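Local atomic coordinates of protein (triosephosphate isomerase) (Thermotoga maritima, PDB entry 1B9B), a protein that catalyses the reversible interconversion of dihydroxyacetone phosphate and D-glyceraldehyde 3-phosphate, a step of glycolysis and gluconeogenesis. Residues V34-E38 and M250-I254; L118-P124 and E159-V164; L26-L31 and E241-A247; W11-I17 and V41-A47. All coordinates share one frame; numbering follows the deposited sequence.

Contact 1: V34-E38 and M250-I254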
loop_
_atom_site.group_PDB
_atom_site.type_symbol
_atom_site.label_atom_id
_atom_site.label_comp_id
_atom_site.label_asym_id
_atom_site.label_seq_id
_atom_site.Cartn_x
_atom_site.Cartn_y
_atom_site.Cartn_z
ATOM N N VAL B 34 -43.943 19.489 -4.847
ATOM C CA VAL B 34 -42.564 19.951 -4.946
ATOM C C VAL B 34 -41.952 19.695 -6.319
ATOM O O VAL B 34 -41.559 18.574 -6.628
ATOM C CB VAL B 34 -41.693 19.266 -3.886
ATOM C CG1 VAL B 34 -40.295 19.839 -3.919
ATOM C CG2 VAL B 34 -42.312 19.446 -2.514
ATOM N N LYS B 35 -41.864 20.745 -7.131
ATOM C CA LYS B 35 -41.297 20.643 -8.475
ATOM C C LYS B 35 -40.326 21.785 -8.788
ATOM O O LYS B 35 -39.926 21.966 -9.937
ATOM C CB LYS B 35 -42.420 20.624 -9.518
ATOM N N GLU B 36 -39.948 22.551 -7.767
ATOM C CA GLU B 36 -39.032 23.678 -7.949
ATOM C C GLU B 36 -37.573 23.278 -7.759
ATOM O O GLU B 36 -36.667 24.107 -7.860
ATOM C CB GLU B 36 -39.377 24.819 -6.984
ATOM C CG GLU B 36 -40.377 24.451 -5.902
ATOM C CD GLU B 36 -41.783 24.264 -6.448
ATOM O OE1 GLU B 36 -42.033 24.651 -7.610
ATOM O OE2 GLU B 36 -42.642 23.736 -5.714
ATOM N N PHE B 37 -37.348 22.005 -7.473
ATOM C CA PHE B 37 -36.001 21.497 -7.300
ATOM C C PHE B 37 -36.040 19.976 -7.247
ATOM O O PHE B 37 -37.108 19.376 -7.394
ATOM C CB PHE B 37 -35.359 22.102 -6.047
ATOM C CG PHE B 37 -35.999 21.688 -4.761
ATOM C CD1 PHE B 37 -35.654 20.489 -4.155
ATOM C CD2 PHE B 37 -36.916 22.519 -4.131
ATOM C CE1 PHE B 37 -36.205 20.124 -2.931
ATOM C CE2 PHE B 37 -37.473 22.163 -2.908
ATOM C CZ PHE B 37 -37.114 20.963 -2.306
ATOM N N GLU B 38 -34.891 19.345 -7.038
ATOM C CA GLU B 38 -34.856 17.895 -7.033
ATOM C C GLU B 38 -34.510 17.215 -5.737
ATOM O O GLU B 38 -33.518 17.544 -5.084
ATOM C CB GLU B 38 -33.907 17.410 -8.119
ATOM C CG GLU B 38 -34.233 18.010 -9.454
ATOM C CD GLU B 38 -33.335 17.509 -10.538
ATOM O OE1 GLU B 38 -33.504 16.344 -10.945
ATOM O OE2 GLU B 38 -32.452 18.277 -10.976
ATOM N N MET B 250 -35.820 23.937 2.207
ATOM C CA MET B 250 -35.307 24.281 0.896
ATOM C C MET B 250 -36.352 24.942 -0.003
ATOM O O MET B 250 -36.016 25.764 -0.863
ATOM C CB MET B 250 -34.760 23.031 0.206
ATOM C CG MET B 250 -33.243 22.950 0.211
ATOM S SD MET B 250 -32.603 21.732 -0.952
ATOM C CE MET B 250 -33.480 22.224 -2.443
ATOM N N ARG B 251 -37.616 24.583 0.194
ATOM C CA ARG B 251 -38.694 25.136 -0.617
ATOM C C ARG B 251 -38.918 26.614 -0.291
ATOM O O ARG B 251 -39.404 27.387 -1.123
ATOM C CB ARG B 251 -39.977 24.344 -0.371
ATOM C CG ARG B 251 -40.907 24.300 -1.561
ATOM C CD ARG B 251 -41.293 25.692 -2.020
ATOM N NE ARG B 251 -42.247 25.661 -3.123
ATOM C CZ ARG B 251 -43.380 24.963 -3.107
ATOM N NH1 ARG B 251 -43.704 24.228 -2.044
ATOM N NH2 ARG B 251 -44.199 25.007 -4.152
ATOM N N GLY B 252 -38.543 26.998 0.927
ATOM C CA GLY B 252 -38.711 28.371 1.357
ATOM C C GLY B 252 -37.489 29.205 1.052
ATOM O O GLY B 252 -37.030 29.983 1.887
ATOM N N VAL B 253 -36.958 29.037 -0.152
ATOM C CA VAL B 253 -35.776 29.765 -0.582
ATOM C C VAL B 253 -35.849 29.819 -2.089
ATOM O O VAL B 253 -34.878 30.143 -2.768
ATOM C CB VAL B 253 -34.488 29.039 -0.151
ATOM C CG1 VAL B 253 -33.286 29.770 -0.660
ATOM C CG2 VAL B 253 -34.415 28.959 1.365
ATOM N N ILE B 254 -37.028 29.502 -2.609
ATOM C CA ILE B 254 -37.244 29.511 -4.046
ATOM C C ILE B 254 -38.560 30.202 -4.374
ATOM O O ILE B 254 -39.470 30.246 -3.546
ATOM C CB ILE B 254 -37.288 28.084 -4.600
ATOM C CG1 ILE B 254 -36.122 27.274 -4.034
ATOM C CG2 ILE B 254 -37.213 28.119 -6.114
ATOM C CD1 ILE B 254 -36.160 25.807 -4.401
#
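Phe37 and Glu36 meet the end of helix 242-251 in two different ways, one apolar and one ionic. The Phe37 ring receives Met250 CE on one face, where this methyl stands 3.4 Å from the ring centroid and 17° off the normal, a CH-pi contact. Met250 SD sits farther out above that face, 4.7 Å from the centroid, which makes the pair a Met-aromatic contact. Val34 CG1 lies over the opposite face, so the ring is held between the two. Ile254 adds its CD1, 3.4 Å from Phe37 CD2, with its side chain roughly perpendicular to that of the phenylalanine. Towards the surface, Glu36 forms a salt bridge from OE2 to Arg251 NH2 at 2.5 Å. The oxygen comes over a face of the guanidinium, and the two planar groups lie within 15° of parallel. Arg251 gets there with a bend at chi2 (-57°), which turns the outer chain towards Glu36. Leu5 packs against both Phe37 and Met250. The chemistry is therefore graded: a buried aromatic-thioether core beneath a partly exposed ion pair, in which charge attraction probably counts for more than a directed N-H bond.

Contact 2: L118-P124 and E159-V164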
loop_
_atom_site.group_PDB
_atom_site.type_symbol
_atom_site.label_atom_id
_atom_site.label_comp_id
_atom_site.label_asym_id
_atom_site.label_seq_id
_atom_site.Cartn_x
_atom_site.Cartn_y
_atom_site.Cartn_z
ATOM N N LEU B 118 -21.558 9.333 -16.739
ATOM C CA LEU B 118 -21.949 10.296 -17.763
ATOM C C LEU B 118 -22.289 9.639 -19.088
ATOM O O LEU B 118 -23.225 10.053 -19.758
ATOM C CB LEU B 118 -20.841 11.319 -17.984
ATOM C CG LEU B 118 -20.552 12.267 -16.818
ATOM C CD1 LEU B 118 -19.350 13.140 -17.144
ATOM C CD2 LEU B 118 -21.787 13.114 -16.526
ATOM N N GLU B 119 -21.533 8.617 -19.476
ATOM C CA GLU B 119 -21.790 7.927 -20.739
ATOM C C GLU B 119 -23.221 7.414 -20.870
ATOM O O GLU B 119 -23.809 7.498 -21.940
ATOM C CB GLU B 119 -20.821 6.755 -20.929
ATOM C CG GLU B 119 -19.422 7.161 -21.323
ATOM C CD GLU B 119 -19.427 8.218 -22.409
ATOM O OE1 GLU B 119 -19.563 9.417 -22.075
ATOM O OE2 GLU B 119 -19.311 7.850 -23.598
ATOM N N LYS B 120 -23.776 6.883 -19.782
ATOM C CA LYS B 120 -25.134 6.351 -19.790
ATOM C C LYS B 120 -26.206 7.406 -19.558
ATOM O O LYS B 120 -27.370 7.074 -19.343
ATOM C CB LYS B 120 -25.270 5.259 -18.729
ATOM C CG LYS B 120 -24.400 4.050 -18.981
ATOM C CD LYS B 120 -24.779 3.359 -20.277
ATOM C CE LYS B 120 -23.801 2.239 -20.605
ATOM N NZ LYS B 120 -22.397 2.734 -20.720
ATOM N N GLY B 121 -25.820 8.675 -19.593
ATOM C CA GLY B 121 -26.781 9.742 -19.379
ATOM C C GLY B 121 -27.230 9.897 -17.935
ATOM O O GLY B 121 -28.359 10.302 -17.682
ATOM N N MET B 122 -26.364 9.581 -16.979
ATOM C CA MET B 122 -26.730 9.710 -15.575
ATOM C C MET B 122 -25.910 10.819 -14.927
ATOM O O MET B 122 -24.955 11.313 -15.527
ATOM C CB MET B 122 -26.503 8.387 -14.857
ATOM C CG MET B 122 -27.055 7.196 -15.619
ATOM S SD MET B 122 -27.444 5.818 -14.543
ATOM C CE MET B 122 -25.848 5.496 -13.830
ATOM N N THR B 123 -26.267 11.217 -13.708
ATOM C CA THR B 123 -25.540 12.296 -13.051
ATOM C C THR B 123 -24.583 11.883 -11.944
ATOM O O THR B 123 -24.987 11.316 -10.930
ATOM C CB THR B 123 -26.506 13.349 -12.484
ATOM O OG1 THR B 123 -27.319 13.868 -13.545
ATOM C CG2 THR B 123 -25.733 14.492 -11.852
ATOM N N PRO B 124 -23.290 12.177 -12.123
ATOM C CA PRO B 124 -22.314 11.815 -11.101
ATOM C C PRO B 124 -22.410 12.833 -9.996
ATOM O O PRO B 124 -22.750 13.979 -10.250
ATOM C CB PRO B 124 -20.971 11.938 -11.823
ATOM C CG PRO B 124 -21.318 11.993 -13.282
ATOM C CD PRO B 124 -22.618 12.731 -13.307
ATOM N N GLU B 159 -19.713 17.965 -20.828
ATOM C CA GLU B 159 -19.829 16.932 -19.809
ATOM C C GLU B 159 -19.654 17.498 -18.408
ATOM O O GLU B 159 -20.328 17.076 -17.467
ATOM C CB GLU B 159 -18.785 15.844 -20.072
ATOM C CG GLU B 159 -19.015 15.104 -21.375
ATOM C CD GLU B 159 -17.798 14.350 -21.848
ATOM O OE1 GLU B 159 -16.699 14.561 -21.291
ATOM O OE2 GLU B 159 -17.942 13.548 -22.792
ATOM N N ALA B 160 -18.745 18.462 -18.287
ATOM C CA ALA B 160 -18.444 19.104 -17.018
ATOM C C ALA B 160 -19.669 19.741 -16.376
ATOM O O ALA B 160 -19.838 19.681 -15.157
ATOM C CB ALA B 160 -17.372 20.142 -17.220
ATOM N N LYS B 161 -20.522 20.349 -17.190
ATOM C CA LYS B 161 -21.721 20.997 -16.677
ATOM C C LYS B 161 -22.673 20.012 -16.003
ATOM O O LYS B 161 -23.347 20.348 -15.023
ATOM C CB LYS B 161 -22.448 21.732 -17.809
ATOM C CG LYS B 161 -21.614 22.832 -18.446
ATOM C CD LYS B 161 -22.463 24.020 -18.893
ATOM C CE LYS B 161 -23.383 23.680 -20.056
ATOM N NZ LYS B 161 -22.633 23.446 -21.318
ATOM N N ARG B 162 -22.711 18.791 -16.520
ATOM C CA ARG B 162 -23.588 17.759 -15.985
ATOM C C ARG B 162 -23.136 17.207 -14.638
ATOM O O ARG B 162 -23.932 16.640 -13.897
ATOM C CB ARG B 162 -23.716 16.625 -16.992
ATOM C CG ARG B 162 -24.387 17.026 -18.289
ATOM C CD ARG B 162 -24.147 15.969 -19.345
ATOM N NE ARG B 162 -24.473 14.640 -18.834
ATOM C CZ ARG B 162 -24.084 13.499 -19.396
ATOM N NH1 ARG B 162 -23.347 13.519 -20.501
ATOM N NH2 ARG B 162 -24.426 12.339 -18.850
ATOM N N VAL B 163 -21.864 17.367 -14.312
ATOM C CA VAL B 163 -21.374 16.866 -13.039
ATOM C C VAL B 163 -21.953 17.673 -11.871
ATOM O O VAL B 163 -22.332 18.839 -12.029
ATOM C CB VAL B 163 -19.828 16.915 -13.000
ATOM C CG1 VAL B 163 -19.304 16.367 -11.688
ATOM C CG2 VAL B 163 -19.277 16.107 -14.155
ATOM N N VAL B 164 -22.053 17.033 -10.710
ATOM C CA VAL B 164 -22.549 17.688 -9.509
ATOM C C VAL B 164 -21.505 17.372 -8.467
ATOM O O VAL B 164 -21.157 16.215 -8.269
ATOM C CB VAL B 164 -23.927 17.126 -9.035
ATOM C CG1 VAL B 164 -24.219 17.576 -7.617
ATOM C CG2 VAL B 164 -25.048 17.610 -9.947
#
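The Arg162 guanidinium carries Leu118 CD2 over one face, 3.5 Å above its plane and displaced towards the rim, while Leu118 O and the backbone N of Met122 lie at its edge, near its plane. The Leu118 carbonyl is the bonding partner: Arg162 NH2 donates to Leu118 O over 2.7 Å, nearly straight at 164°, with the donor in the carbonyl plane on a lone pair. The Arg162 and Leu118 side chains run antiparallel alongside one another, and a bend at chi3 (50°) brings the arginine tip back to the carbonyl. Leu118 O also accepts from Gly121 N at 2.9 Å, so two donors grip one oxygen at the helix end. The other branch of Leu118, CD1, rests against Glu159 CB. Val163 CG2 lies 4.2 Å from the same Leu118 CD1. Leu155 packs on both Leu118 and Val163. At the strand end the contact becomes sheet-like. Val164 N donates to Pro124 O over 3.2 Å, and Thr123 CG2 touches Val164 CG2 at 3.7 Å. Gly121, with positive phi, is the C-prime residue of a Schellman motif that ends helix 107-119 and lets the chain turn into strand 123-128. Two successive helix-to-strand turns thus lie side by side, the second leading from helix 157-162 into strand 164-167, as is typical of the N-terminal rim of the strands in a TIM barrel.

Contact 3: L26-L31 and E241-A247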
loop_
_atom_site.group_PDB
_atom_site.type_symbol
_atom_site.label_atom_id
_atom_site.label_comp_id
_atom_site.label_asym_id
_atom_site.label_seq_id
_atom_site.Cartn_x
_atom_site.Cartn_y
_atom_site.Cartn_z
ATOM N N LEU B 26 -44.477 7.094 1.569
ATOM C CA LEU B 26 -44.739 8.204 2.474
ATOM C C LEU B 26 -44.364 9.506 1.765
ATOM O O LEU B 26 -45.187 10.411 1.602
ATOM C CB LEU B 26 -43.903 8.028 3.750
ATOM C CG LEU B 26 -43.611 9.242 4.637
ATOM C CD1 LEU B 26 -44.906 9.911 5.045
ATOM C CD2 LEU B 26 -42.834 8.799 5.862
ATOM N N LEU B 27 -43.116 9.571 1.322
ATOM C CA LEU B 27 -42.604 10.735 0.633
ATOM C C LEU B 27 -43.316 11.025 -0.677
ATOM O O LEU B 27 -43.721 12.155 -0.917
ATOM C CB LEU B 27 -41.109 10.561 0.381
ATOM C CG LEU B 27 -40.225 10.801 1.603
ATOM C CD1 LEU B 27 -40.850 10.156 2.824
ATOM C CD2 LEU B 27 -38.838 10.261 1.347
ATOM N N VAL B 28 -43.477 10.017 -1.526
ATOM C CA VAL B 28 -44.125 10.249 -2.815
ATOM C C VAL B 28 -45.354 11.141 -2.690
ATOM O O VAL B 28 -45.688 11.878 -3.617
ATOM C CB VAL B 28 -44.541 8.927 -3.500
ATOM C CG1 VAL B 28 -45.220 9.225 -4.823
ATOM C CG2 VAL B 28 -43.321 8.049 -3.728
ATOM N N ASN B 29 -46.012 11.084 -1.535
ATOM C CA ASN B 29 -47.209 11.885 -1.290
ATOM C C ASN B 29 -46.947 13.187 -0.524
ATOM O O ASN B 29 -47.536 14.222 -0.848
ATOM C CB ASN B 29 -48.252 11.034 -0.559
ATOM C CG ASN B 29 -48.855 9.961 -1.451
ATOM O OD1 ASN B 29 -49.651 10.255 -2.346
ATOM N ND2 ASN B 29 -48.469 8.712 -1.221
ATOM N N GLU B 30 -46.074 13.139 0.484
ATOM C CA GLU B 30 -45.729 14.333 1.265
ATOM C C GLU B 30 -45.190 15.424 0.335
ATOM O O GLU B 30 -45.744 16.517 0.255
ATOM C CB GLU B 30 -44.665 14.006 2.319
ATOM C CG GLU B 30 -45.101 13.008 3.374
ATOM C CD GLU B 30 -46.153 13.570 4.297
ATOM O OE1 GLU B 30 -47.197 14.016 3.785
ATOM O OE2 GLU B 30 -45.940 13.567 5.531
ATOM N N LEU B 31 -44.103 15.117 -0.366
ATOM C CA LEU B 31 -43.495 16.063 -1.292
ATOM C C LEU B 31 -44.080 15.844 -2.680
ATOM O O LEU B 31 -43.359 15.505 -3.611
ATOM C CB LEU B 31 -41.975 15.857 -1.345
ATOM C CG LEU B 31 -41.152 15.787 -0.053
ATOM C CD1 LEU B 31 -41.727 16.756 0.963
ATOM C CD2 LEU B 31 -41.160 14.377 0.503
ATOM N N GLU B 241 -38.065 11.180 8.920
ATOM C CA GLU B 241 -38.962 12.069 8.181
ATOM C C GLU B 241 -38.358 13.465 8.181
ATOM O O GLU B 241 -38.806 14.347 7.439
ATOM C CB GLU B 241 -40.355 12.129 8.823
ATOM C CG GLU B 241 -41.060 10.790 9.016
ATOM C CD GLU B 241 -40.667 10.094 10.319
ATOM O OE1 GLU B 241 -39.844 10.654 11.082
ATOM O OE2 GLU B 241 -41.187 8.984 10.577
ATOM N N SER B 242 -37.347 13.661 9.030
ATOM C CA SER B 242 -36.667 14.947 9.126
ATOM C C SER B 242 -36.208 15.328 7.721
ATOM O O SER B 242 -36.005 16.501 7.411
ATOM C CB SER B 242 -35.474 14.844 10.074
ATOM O OG SER B 242 -34.600 13.822 9.651
ATOM N N PHE B 243 -36.055 14.315 6.877
ATOM C CA PHE B 243 -35.663 14.520 5.495
ATOM C C PHE B 243 -36.762 15.350 4.840
ATOM O O PHE B 243 -36.489 16.286 4.089
ATOM C CB PHE B 243 -35.541 13.178 4.775
ATOM C CG PHE B 243 -35.135 13.299 3.333
ATOM C CD1 PHE B 243 -33.810 13.564 2.987
ATOM C CD2 PHE B 243 -36.079 13.165 2.317
ATOM C CE1 PHE B 243 -33.435 13.694 1.649
ATOM C CE2 PHE B 243 -35.712 13.295 0.974
ATOM C CZ PHE B 243 -34.389 13.560 0.641
ATOM N N ILE B 244 -38.011 15.001 5.141
ATOM C CA ILE B 244 -39.171 15.705 4.589
ATOM C C ILE B 244 -39.223 17.138 5.123
ATOM O O ILE B 244 -39.848 18.017 4.528
ATOM C CB ILE B 244 -40.490 14.993 4.965
ATOM C CG1 ILE B 244 -40.311 13.473 4.873
ATOM C CG2 ILE B 244 -41.605 15.445 4.026
ATOM C CD1 ILE B 244 -41.500 12.671 5.382
ATOM N N GLU B 245 -38.561 17.357 6.256
ATOM C CA GLU B 245 -38.501 18.670 6.879
ATOM C C GLU B 245 -37.535 19.510 6.046
ATOM O O GLU B 245 -37.888 20.577 5.538
ATOM C CB GLU B 245 -37.978 18.528 8.307
ATOM C CG GLU B 245 -38.477 19.582 9.282
ATOM C CD GLU B 245 -37.944 19.366 10.691
ATOM O OE1 GLU B 245 -38.043 18.226 11.200
ATOM O OE2 GLU B 245 -37.433 20.338 11.292
ATOM N N LEU B 246 -36.309 19.006 5.913
ATOM C CA LEU B 246 -35.269 19.666 5.135
ATOM C C LEU B 246 -35.835 20.060 3.785
ATOM O O LEU B 246 -35.630 21.175 3.319
ATOM C CB LEU B 246 -34.101 18.717 4.908
ATOM C CG LEU B 246 -33.394 18.207 6.153
ATOM C CD1 LEU B 246 -32.395 17.129 5.772
ATOM C CD2 LEU B 246 -32.709 19.365 6.837
ATOM N N ALA B 247 -36.543 19.129 3.160
ATOM C CA ALA B 247 -37.140 19.376 1.855
ATOM C C ALA B 247 -38.070 20.581 1.920
ATOM O O ALA B 247 -38.226 21.314 0.940
ATOM C CB ALA B 247 -37.907 18.139 1.385
#
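Ile244 projects from helix 242-251 onto helix 17-30, where Leu26, Leu27, Glu30 and Leu31 meet it. These are the last and first of the main outer helices of the TIM barrel, neighbours because the barrel closes between strands 6-10 and 231-234. The short helical segments run in nearly the same direction, at a crossing angle of -26° and with their axes 11.1 Å apart. Ile244 divides its work between two branches. With CG1 anti to the carbonyl carbon (chi1 -40°), CD1 reaches Leu27 CD1 at 3.6 Å and Leu26 CG at 4.1 Å. CG2 turns instead to Leu31 and to Glu30 CB, the latter 3.8 Å away. Replacing Ile244 by alanine would remove both branches and would probably open a gap between the helices, leaving Leu27 and Leu31 without their main apolar partner across the contact. Flanking this centre, Leu27 CD2 approaches Phe243 CD2 at 4.1 Å, and the two side chains stand at about a right angle. The next shell joins these residues to the barrel wall and a neighbouring loop: Leu7 of strand 6-10 touches Phe243 and Ala247, Ile60 touches Leu27, and Asn59 ND2 bonds to Leu31 O. Leu31 CD1 lies 3.3 Å from Ile244 CG2 and also touches Ala247 CB, at 4.1 Å.

Contact 4: W11-I17 and V41-A47; sequences WKMHKTI and VCPPFTA
Trp11 lays its indole over Pro43 because chi1 (-62°) sets CG anti to the carbonyl carbon and chi2 (10°) turns the ring broadside to the proline. Pro43 CB then stands 3.7 Å from the centroid of the Trp11 six-membered ring, over the face, as a CH-pi contact. Cys42 O lies over that face too and accepts a weak bond from Trp11 N at 3.4 Å. The aliphatic chain of Lys15 crosses the opposite face with CD. An alanine in place of Trp11 would probably open a gap between Pro43 and the Lys15 chain and leave that chain freer to turn. The segments lie where neighbouring parallel strands 6-10 and 38-42 run out into loops, at the C-terminal ends of the TIM-barrel strands, where enzymes of this fold carry their active sites. Consistent with this, the Lys12 side chain, salt-bridged to Glu98, lies about 5 Å from a bound sulfate ion. His14 ND1 donates to Trp11 O at 2.9 Å, which ties the turn back on itself. Pro44 CG packs on Lys12 O at 3.4 Å. Farther along, Ile17 CG1 meets Ala47 CB at 3.9 Å, and Ile17 N bonds to Glu86 OE1 of a neighbouring subunit.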
loop_
_atom_site.group_PDB
_atom_site.type_symbol
_atom_site.label_atom_id
_atom_site.label_comp_id
_atom_site.label_asym_id
_atom_site.label_seq_id
_atom_site.Cartn_x
_atom_site.Cartn_y
_atom_site.Cartn_z
ATOM N N TRP B 11 -28.788 7.120 2.040
ATOM C CA TRP B 11 -29.192 6.205 3.107
ATOM C C TRP B 11 -28.013 5.416 3.655
ATOM O O TRP B 11 -27.964 5.109 4.846
ATOM C CB TRP B 11 -30.250 5.207 2.619
ATOM C CG TRP B 11 -31.552 5.803 2.161
ATOM C CD1 TRP B 11 -31.828 7.125 1.945
ATOM C CD2 TRP B 11 -32.709 5.080 1.727
ATOM N NE1 TRP B 11 -33.077 7.268 1.389
ATOM C CE2 TRP B 11 -33.639 6.027 1.243
ATOM C CE3 TRP B 11 -33.047 3.722 1.692
ATOM C CZ2 TRP B 11 -34.890 5.655 0.727
ATOM C CZ3 TRP B 11 -34.293 3.352 1.180
ATOM C CH2 TRP B 11 -35.195 4.319 0.702
ATOM N N LYS B 12 -27.060 5.109 2.778
ATOM C CA LYS B 12 -25.882 4.323 3.128
ATOM C C LYS B 12 -26.354 2.895 3.361
ATOM O O LYS B 12 -27.334 2.472 2.750
ATOM C CB LYS B 12 -25.183 4.880 4.371
ATOM C CG LYS B 12 -24.714 6.313 4.189
ATOM C CD LYS B 12 -23.660 6.713 5.205
ATOM C CE LYS B 12 -23.182 8.122 4.916
ATOM N NZ LYS B 12 -22.180 8.596 5.898
ATOM N N MET B 13 -25.681 2.151 4.234
ATOM C CA MET B 13 -26.070 0.763 4.487
ATOM C C MET B 13 -27.126 0.685 5.588
ATOM O O MET B 13 -26.805 0.320 6.724
ATOM C CB MET B 13 -24.832 -0.042 4.881
ATOM C CG MET B 13 -25.096 -1.504 5.114
ATOM S SD MET B 13 -23.588 -2.458 5.132
ATOM C CE MET B 13 -22.879 -1.894 6.644
ATOM N N HIS B 14 -28.385 0.997 5.259
ATOM C CA HIS B 14 -29.419 1.014 6.290
ATOM C C HIS B 14 -30.803 0.394 6.134
ATOM O O HIS B 14 -31.345 -0.126 7.113
ATOM C CB HIS B 14 -29.599 2.451 6.790
ATOM C CG HIS B 14 -28.520 2.896 7.729
ATOM N ND1 HIS B 14 -27.655 3.931 7.438
ATOM C CD2 HIS B 14 -28.143 2.422 8.940
ATOM C CE1 HIS B 14 -26.793 4.074 8.430
ATOM N NE2 HIS B 14 -27.068 3.170 9.354
ATOM N N LYS B 15 -31.405 0.419 4.955
ATOM C CA LYS B 15 -32.748 -0.146 4.900
ATOM C C LYS B 15 -32.986 -1.427 4.109
ATOM O O LYS B 15 -32.247 -1.758 3.185
ATOM C CB LYS B 15 -33.732 0.944 4.459
ATOM C CG LYS B 15 -33.682 2.168 5.373
ATOM C CD LYS B 15 -34.878 3.095 5.209
ATOM C CE LYS B 15 -34.756 4.290 6.149
ATOM N NZ LYS B 15 -34.380 3.879 7.542
ATOM N N THR B 16 -34.034 -2.147 4.505
ATOM C CA THR B 16 -34.441 -3.393 3.861
ATOM C C THR B 16 -35.580 -3.063 2.913
ATOM O O THR B 16 -36.266 -2.061 3.101
ATOM C CB THR B 16 -34.959 -4.400 4.880
ATOM O OG1 THR B 16 -36.040 -3.806 5.612
ATOM C CG2 THR B 16 -33.858 -4.801 5.844
ATOM N N ILE B 17 -35.794 -3.905 1.909
ATOM C CA ILE B 17 -36.849 -3.656 0.934
ATOM C C ILE B 17 -38.175 -3.227 1.558
ATOM O O ILE B 17 -38.917 -2.441 0.973
ATOM C CB ILE B 17 -37.097 -4.887 0.052
ATOM C CG1 ILE B 17 -35.808 -5.266 -0.680
ATOM C CG2 ILE B 17 -38.209 -4.592 -0.950
ATOM C CD1 ILE B 17 -36.000 -6.302 -1.778
ATOM N N VAL B 41 -33.328 10.211 -3.665
ATOM C CA VAL B 41 -33.211 9.188 -2.638
ATOM C C VAL B 41 -32.217 8.146 -3.150
ATOM O O VAL B 41 -32.253 7.775 -4.329
ATOM C CB VAL B 41 -34.576 8.533 -2.365
ATOM C CG1 VAL B 41 -35.537 9.563 -1.790
ATOM C CG2 VAL B 41 -35.142 7.964 -3.650
ATOM N N CYS B 42 -31.325 7.689 -2.275
ATOM C CA CYS B 42 -30.318 6.708 -2.665
ATOM C C CYS B 42 -30.296 5.464 -1.785
ATOM O O CYS B 42 -29.515 5.373 -0.831
ATOM C CB CYS B 42 -28.932 7.351 -2.661
ATOM S SG CYS B 42 -28.787 8.743 -3.781
ATOM N N PRO B 43 -31.159 4.488 -2.093
ATOM C CA PRO B 43 -31.231 3.241 -1.323
ATOM C C PRO B 43 -30.142 2.251 -1.741
ATOM O O PRO B 43 -29.507 2.431 -2.780
ATOM C CB PRO B 43 -32.632 2.729 -1.641
ATOM C CG PRO B 43 -32.838 3.191 -3.050
ATOM C CD PRO B 43 -32.291 4.594 -3.035
ATOM N N PRO B 44 -29.899 1.204 -0.927
ATOM C CA PRO B 44 -28.883 0.187 -1.232
ATOM C C PRO B 44 -29.299 -0.600 -2.471
ATOM O O PRO B 44 -30.488 -0.733 -2.748
ATOM C CB PRO B 44 -28.884 -0.687 0.016
ATOM C CG PRO B 44 -29.276 0.266 1.096
ATOM C CD PRO B 44 -30.391 1.046 0.453
ATOM N N PHE B 45 -28.327 -1.116 -3.216
ATOM C CA PHE B 45 -28.620 -1.885 -4.429
ATOM C C PHE B 45 -29.775 -2.869 -4.247
ATOM O O PHE B 45 -30.722 -2.887 -5.036
ATOM C CB PHE B 45 -27.391 -2.679 -4.874
ATOM C CG PHE B 45 -26.229 -1.835 -5.265
ATOM C CD1 PHE B 45 -26.343 -0.911 -6.303
ATOM C CD2 PHE B 45 -25.010 -1.982 -4.622
ATOM C CE1 PHE B 45 -25.253 -0.146 -6.698
ATOM C CE2 PHE B 45 -23.914 -1.224 -5.006
ATOM C CZ PHE B 45 -24.036 -0.304 -6.048
ATOM N N THR B 46 -29.673 -3.699 -3.211
ATOM C CA THR B 46 -30.684 -4.703 -2.917
ATOM C C THR B 46 -32.098 -4.166 -3.071
ATOM O O THR B 46 -32.961 -4.839 -3.635
ATOM C CB THR B 46 -30.525 -5.246 -1.483
ATOM O OG1 THR B 46 -30.676 -4.175 -0.540
ATOM C CG2 THR B 46 -29.163 -5.899 -1.309
ATOM N N ALA B 47 -32.320 -2.943 -2.594
ATOM C CA ALA B 47 -33.643 -2.325 -2.639
ATOM C C ALA B 47 -33.879 -1.213 -3.660
ATOM O O ALA B 47 -34.589 -0.259 -3.364
ATOM C CB ALA B 47 -33.992 -1.811 -1.260
#

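Overall arrangement
All four contacts belong to one TIM barrel. Contacts 1 and 3 share helix 242-251, have centres about 12 Å apart and touch where Phe37 packs on Ala247; both close the barrel between chain start and end. Contact 4, its centre about 17 Å from that of contact 3, links the loop after strand 6-10 to the end of strand 38-42 and the loop that follows; its segments alternate along the chain with those of contacts 1 and 3. Contact 2, nested inside the loops those two close, has its centre about 22 Å or more from the others. It reaches the sheet at the N-terminal strand ends, contact 4 at the C-terminal ends, where this fold carries its active site.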